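Long-range contacts in hypothetical protein PH0802 (Pyrococcus horikoshii, PDB 2DT4), which is of unknown function but belongs to the plant- and prokaryote-conserved (PPC) family and assembles from three copies of the chain: residues P49-F54 and I64-S69; Y70-L75 and V92-E97. All blocks are in the same frame, centred on the assembly; numbering follows the deposited sequence.

In the fold
Contact 1 and contact 2 follow one another along the chain, each within a beta hairpin: residues 49-54 pair with 64-69 in the hairpin of strands 49-55 and 60-65, and the chain then passes through a short loop into strand 69-82, which pairs with strand 85-95 in contact 2. The hairpins belong to different sheets, a three-stranded antiparallel one and the larger mixed one, and the contact centres lie about 11 Å apart. Leu-94 of contact 2 packs on Pro-49, Ile-51 and Leu-66 of contact 1, and Val-92 on Ile-51, so the two sheets share an apolar layer; Leu-94 CD1 is 3.7 Å from Leu-66 CD1. Both contacts also reach neighbouring subunits of the three-chain assembly.

Contact 1 of 2, residues P49-F54 and I64-S69; sequences PKIGYF and IPLKGS
Ile-51 and Ile-64 form an antiparallel hydrogen-bonded pair in which each backbone amide serves the other's carbonyl. The bond from Ile-64 N to Ile-51 O is 2.8 Å long and almost straight. That from Ile-51 N to Ile-64 O, 3.0 Å, comes in tilted from the carbonyl plane. Ile-64 O also receives a CA-H...O contact from Lys-50. Farther along, Leu-66 N donates to Pro-49 O at 2.9 Å, approaching nearly end-on to the carbonyl, so this bond continues past the last strand residue, Pro-65. The backbone of Lys-50 bonds instead to Val-107 and Glu-108 of strand 106-111, and its ammonium NZ forms a salt bridge with the Glu-108 carboxylate. Ile-51 CG1, set between the backbone N and the carbonyl carbon (chi1 55°), leans over Ile-64 CB at 3.9 Å, and its CD1 meets Leu-66 CD1 at 4.1 Å. Pro-49 CG lies across Leu-66 CB at the same distance. Strand 49-55 is the middle strand of its sheet, between 60-65 and 106-111, and the face carrying Ile-51 covers strand 85-95.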
loop_
_atom_site.group_PDB
_atom_site.type_symbol
_atom_site.label_atom_id
_atom_site.label_comp_id
_atom_site.label_asym_id
_atom_site.label_seq_id
_atom_site.Cartn_x
_atom_site.Cartn_y
_atom_site.Cartn_z
ATOM N N PRO A 49 -13.138 -14.205 -1.777
ATOM C CA PRO A 49 -11.691 -14.288 -1.561
ATOM C C PRO A 49 -11.349 -15.298 -0.471
ATOM O O PRO A 49 -12.078 -15.457 0.499
ATOM C CB PRO A 49 -11.301 -12.860 -1.180
ATOM C CG PRO A 49 -12.528 -12.290 -0.556
ATOM C CD PRO A 49 -13.651 -12.892 -1.338
ATOM N N LYS A 50 -10.238 -15.984 -0.664
ATOM C CA LYS A 50 -9.680 -16.846 0.375
ATOM C C LYS A 50 -8.420 -16.190 0.892
ATOM O O LYS A 50 -7.546 -15.832 0.091
ATOM C CB LYS A 50 -9.363 -18.236 -0.154
ATOM C CG LYS A 50 -10.576 -18.946 -0.699
ATOM C CD LYS A 50 -10.289 -20.392 -1.018
ATOM C CE LYS A 50 -11.566 -21.110 -1.386
ATOM N NZ LYS A 50 -11.796 -21.089 -2.827
ATOM N N ILE A 51 -8.325 -16.065 2.222
ATOM C CA ILE A 51 -7.147 -15.474 2.859
ATOM C C ILE A 51 -6.470 -16.530 3.732
ATOM O O ILE A 51 -7.090 -17.511 4.119
ATOM C CB ILE A 51 -7.512 -14.186 3.666
ATOM C CG1 ILE A 51 -8.605 -14.483 4.690
ATOM C CG2 ILE A 51 -7.868 -13.065 2.699
ATOM C CD1 ILE A 51 -8.937 -13.327 5.632
ATOM N N GLY A 52 -5.210 -16.297 4.020
ATOM C CA GLY A 52 -4.396 -17.197 4.814
ATOM C C GLY A 52 -3.680 -16.537 5.970
ATOM O O GLY A 52 -3.208 -15.410 5.868
ATOM N N TYR A 53 -3.609 -17.268 7.087
ATOM C CA TYR A 53 -2.826 -16.923 8.269
ATOM C C TYR A 53 -1.849 -18.073 8.487
ATOM O O TYR A 53 -2.279 -19.237 8.633
ATOM C CB TYR A 53 -3.756 -16.797 9.466
ATOM C CG TYR A 53 -3.034 -16.537 10.748
ATOM C CD1 TYR A 53 -2.711 -15.242 11.159
ATOM C CD2 TYR A 53 -2.691 -17.591 11.574
ATOM C CE1 TYR A 53 -2.039 -15.012 12.346
ATOM C CE2 TYR A 53 -2.038 -17.388 12.734
ATOM C CZ TYR A 53 -1.699 -16.084 13.136
ATOM O OH TYR A 53 -1.049 -15.966 14.338
ATOM N N PHE A 54 -0.551 -17.808 8.476
ATOM C CA PHE A 54 0.424 -18.903 8.539
ATOM C C PHE A 54 0.505 -19.461 9.961
ATOM O O PHE A 54 0.611 -18.706 10.925
ATOM C CB PHE A 54 1.799 -18.450 8.076
ATOM C CG PHE A 54 2.754 -19.562 7.793
ATOM C CD1 PHE A 54 2.577 -20.374 6.709
ATOM C CD2 PHE A 54 3.844 -19.745 8.612
ATOM C CE1 PHE A 54 3.485 -21.404 6.443
ATOM C CE2 PHE A 54 4.741 -20.757 8.351
ATOM C CZ PHE A 54 4.554 -21.560 7.266
ATOM N N ILE A 64 -8.943 -19.225 5.300
ATOM C CA ILE A 64 -10.255 -18.727 5.668
ATOM C C ILE A 64 -11.008 -18.318 4.390
ATOM O O ILE A 64 -10.622 -17.342 3.724
ATOM C CB ILE A 64 -10.114 -17.524 6.621
ATOM C CG1 ILE A 64 -9.259 -17.944 7.829
ATOM C CG2 ILE A 64 -11.473 -16.996 6.994
ATOM C CD1 ILE A 64 -8.822 -16.775 8.709
ATOM N N PRO A 65 -12.020 -19.083 3.999
ATOM C CA PRO A 65 -12.777 -18.770 2.775
ATOM C C PRO A 65 -13.901 -17.782 3.023
ATOM O O PRO A 65 -14.869 -18.106 3.714
ATOM C CB PRO A 65 -13.360 -20.130 2.340
ATOM C CG PRO A 65 -13.453 -20.930 3.622
ATOM C CD PRO A 65 -12.444 -20.364 4.613
ATOM N N LEU A 66 -13.793 -16.585 2.493
ATOM C CA LEU A 66 -14.846 -15.601 2.642
ATOM C C LEU A 66 -15.846 -15.780 1.515
ATOM O O LEU A 66 -15.537 -16.413 0.495
ATOM C CB LEU A 66 -14.249 -14.182 2.673
ATOM C CG LEU A 66 -13.219 -13.951 3.763
ATOM C CD1 LEU A 66 -12.449 -12.608 3.623
ATOM C CD2 LEU A 66 -13.847 -14.020 5.146
ATOM N N LYS A 67 -17.034 -15.208 1.691
ATOM C CA LYS A 67 -18.100 -15.285 0.715
ATOM C C LYS A 67 -18.654 -13.924 0.334
ATOM O O LYS A 67 -18.783 -13.014 1.161
ATOM C CB LYS A 67 -19.217 -16.184 1.226
ATOM C CG LYS A 67 -18.726 -17.616 1.502
ATOM C CD LYS A 67 -19.600 -18.695 0.896
ATOM C CE LYS A 67 -19.484 -20.034 1.647
ATOM N NZ LYS A 67 -20.423 -20.140 2.845
ATOM N N GLY A 68 -18.973 -13.796 -0.946
ATOM C CA GLY A 68 -19.559 -12.591 -1.485
ATOM C C GLY A 68 -18.512 -11.553 -1.836
ATOM O O GLY A 68 -17.321 -11.844 -1.916
ATOM N N SER A 69 -18.974 -10.347 -2.113
ATOM C CA SER A 69 -18.119 -9.256 -2.538
ATOM C C SER A 69 -17.485 -8.557 -1.338
ATOM O O SER A 69 -18.152 -8.223 -0.372
ATOM C CB SER A 69 -18.921 -8.240 -3.345
ATOM O OG SER A 69 -19.349 -8.843 -4.557
#

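Contact 2 of 2, residues Y70-L75 and V92-E97; sequences YELISL and VSLGNE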
loop_
_atom_site.group_PDB
_atom_site.type_symbol
_atom_site.label_atom_id
_atom_site.label_comp_id
_atom_site.label_asym_id
_atom_site.label_seq_id
_atom_site.Cartn_x
_atom_site.Cartn_y
_atom_site.Cartn_z
ATOM N N TYR A 70 -16.180 -8.370 -1.433
ATOM C CA TYR A 70 -15.426 -7.583 -0.483
ATOM C C TYR A 70 -14.690 -6.490 -1.223
ATOM O O TYR A 70 -14.052 -6.749 -2.271
ATOM C CB TYR A 70 -14.424 -8.465 0.273
ATOM C CG TYR A 70 -15.010 -9.275 1.397
ATOM C CD1 TYR A 70 -15.758 -10.446 1.155
ATOM C CD2 TYR A 70 -14.811 -8.884 2.717
ATOM C CE1 TYR A 70 -16.300 -11.195 2.232
ATOM C CE2 TYR A 70 -15.340 -9.613 3.776
ATOM C CZ TYR A 70 -16.090 -10.745 3.524
ATOM O OH TYR A 70 -16.623 -11.463 4.586
ATOM N N GLU A 71 -14.708 -5.282 -0.677
ATOM C CA GLU A 71 -13.873 -4.206 -1.205
ATOM C C GLU A 71 -12.389 -4.576 -0.985
ATOM O O GLU A 71 -11.966 -4.942 0.134
ATOM C CB GLU A 71 -14.194 -2.832 -0.586
ATOM C CG GLU A 71 -15.602 -2.329 -0.902
ATOM C CD GLU A 71 -15.791 -1.839 -2.328
ATOM O OE1 GLU A 71 -16.934 -1.871 -2.845
ATOM O OE2 GLU A 71 -14.825 -1.375 -2.972
ATOM N N LEU A 72 -11.614 -4.516 -2.055
ATOM C CA LEU A 72 -10.182 -4.783 -2.001
ATOM C C LEU A 72 -9.520 -3.465 -1.617
ATOM O O LEU A 72 -9.264 -2.623 -2.453
ATOM C CB LEU A 72 -9.714 -5.297 -3.373
ATOM C CG LEU A 72 -8.463 -6.195 -3.549
ATOM C CD1 LEU A 72 -7.729 -5.986 -4.844
ATOM C CD2 LEU A 72 -7.597 -6.519 -2.346
ATOM N N ILE A 73 -9.323 -3.282 -0.312
ATOM C CA ILE A 73 -8.850 -2.031 0.244
ATOM C C ILE A 73 -7.362 -1.860 -0.017
ATOM O O ILE A 73 -6.917 -0.793 -0.427
ATOM C CB ILE A 73 -9.156 -1.974 1.746
ATOM C CG1 ILE A 73 -10.668 -1.930 1.977
ATOM C CG2 ILE A 73 -8.353 -0.852 2.470
ATOM C CD1 ILE A 73 -11.080 -2.200 3.404
ATOM N N SER A 74 -6.628 -2.953 0.112
ATOM C CA SER A 74 -5.219 -2.948 -0.238
ATOM C C SER A 74 -4.816 -4.296 -0.731
ATOM O O SER A 74 -5.220 -5.266 -0.158
ATOM C CB SER A 74 -4.337 -2.567 0.953
ATOM O OG SER A 74 -4.383 -3.506 2.004
ATOM N N LEU A 75 -3.911 -4.207 -1.816
ATOM C CA LEU A 75 -3.232 -5.374 -2.223
ATOM C C LEU A 75 -1.829 -4.847 -2.275
ATOM O O LEU A 75 -1.584 -3.820 -2.889
ATOM C CB LEU A 75 -3.674 -5.884 -3.608
ATOM C CG LEU A 75 -2.773 -7.070 -3.974
ATOM C CD1 LEU A 75 -3.549 -8.166 -4.606
ATOM C CD2 LEU A 75 -1.575 -6.652 -4.745
ATOM N N VAL A 92 -3.751 -9.029 1.433
ATOM C CA VAL A 92 -4.907 -8.146 1.136
ATOM C C VAL A 92 -5.643 -7.764 2.400
ATOM O O VAL A 92 -5.693 -8.519 3.367
ATOM C CB VAL A 92 -5.903 -8.842 0.170
ATOM C CG1 VAL A 92 -5.329 -8.959 -1.217
ATOM C CG2 VAL A 92 -6.359 -10.180 0.729
ATOM N N SER A 93 -6.286 -6.593 2.321
ATOM C CA SER A 93 -7.197 -6.133 3.351
ATOM C C SER A 93 -8.500 -5.966 2.547
ATOM O O SER A 93 -8.501 -5.477 1.391
ATOM C CB SER A 93 -6.807 -4.880 4.109
ATOM O OG SER A 93 -6.776 -3.811 3.269
ATOM N N LEU A 94 -9.551 -6.535 3.131
ATOM C CA LEU A 94 -10.849 -6.646 2.501
ATOM C C LEU A 94 -11.965 -6.081 3.354
ATOM O O LEU A 94 -12.096 -6.424 4.544
ATOM C CB LEU A 94 -11.037 -8.134 2.353
ATOM C CG LEU A 94 -10.042 -8.888 1.474
ATOM C CD1 LEU A 94 -10.224 -10.342 1.665
ATOM C CD2 LEU A 94 -10.165 -8.546 0.028
ATOM N N GLY A 95 -12.786 -5.232 2.751
ATOM C CA GLY A 95 -13.881 -4.591 3.447
ATOM C C GLY A 95 -15.225 -5.210 3.177
ATOM O O GLY A 95 -15.631 -5.421 2.033
ATOM N N ASN A 96 -15.968 -5.446 4.245
ATOM C CA ASN A 96 -17.303 -6.007 4.114
ATOM C C ASN A 96 -18.343 -4.901 4.056
ATOM O O ASN A 96 -18.014 -3.717 4.024
ATOM C CB ASN A 96 -17.596 -7.129 5.142
ATOM C CG ASN A 96 -18.179 -6.664 6.495
ATOM O OD1 ASN A 96 -18.586 -7.540 7.305
ATOM N ND2 ASN A 96 -18.208 -5.393 6.771
ATOM N N GLU A 97 -19.603 -5.327 3.920
ATOM C CA GLU A 97 -20.683 -4.383 3.688
ATOM C C GLU A 97 -20.966 -3.405 4.818
ATOM O O GLU A 97 -21.648 -2.410 4.634
ATOM C CB GLU A 97 -21.967 -5.180 3.351
ATOM C CG GLU A 97 -22.516 -5.934 4.565
ATOM C CD GLU A 97 -23.654 -6.909 4.255
ATOM O OE1 GLU A 97 -24.835 -6.535 4.450
ATOM O OE2 GLU A 97 -23.363 -8.060 3.853
#
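Strands 70-75 and 92-95 run antiparallel at 140° between their directions, and their register slips by one residue where Ile-73 and Ser-74 both face Ser-93. Ser-93 O takes a bond from Ile-73 N at 2.9 Å and a weak one from Ser-74 N at 3.4 Å. Before the slip, Glu-71 and Gly-95 exchange two backbone bonds, each on a carbonyl lone pair; beyond it, Ser-93 N donates to Ser-74 O. On one face Ser-93 OG donates to Ser-74 OG at 2.7 Å, each OG set between its backbone N and carbonyl carbon (chi1 about 65°), which brings the two oxygens together. Ile-73 CB and CG2 rest against Ser-93 OG, on a different side from Ser-74 OG, while CD1 lies 3.5 Å from Gly-95 N, where a side chain on Gly-95 would find little room. On the other face Leu-72 CD2 presses on Val-92 CG1 at 3.5 Å, the two side chains crossing at about a right angle, and Leu-75 CD1 packs on the same methyl. The Tyr-70 ring lies obliquely over residues 94-96, where the strand ends, CE2 3.6 Å from Asn-96 CB, and also packs on Pro-49. A serine in place of Tyr-70 would probably strip Asn-96 CB and much of Leu-94 CB of apolar cover and open a gap beside Pro-49. Glu-71 OE1 accepts from Phe-54 N of the third subunit, and OE2 bonds a glycerol probably from the crystallisation liquor. The doubled pairing to Ser-93 is a classic beta bulge, here in a hairpin of the PPC domain's mixed sheet.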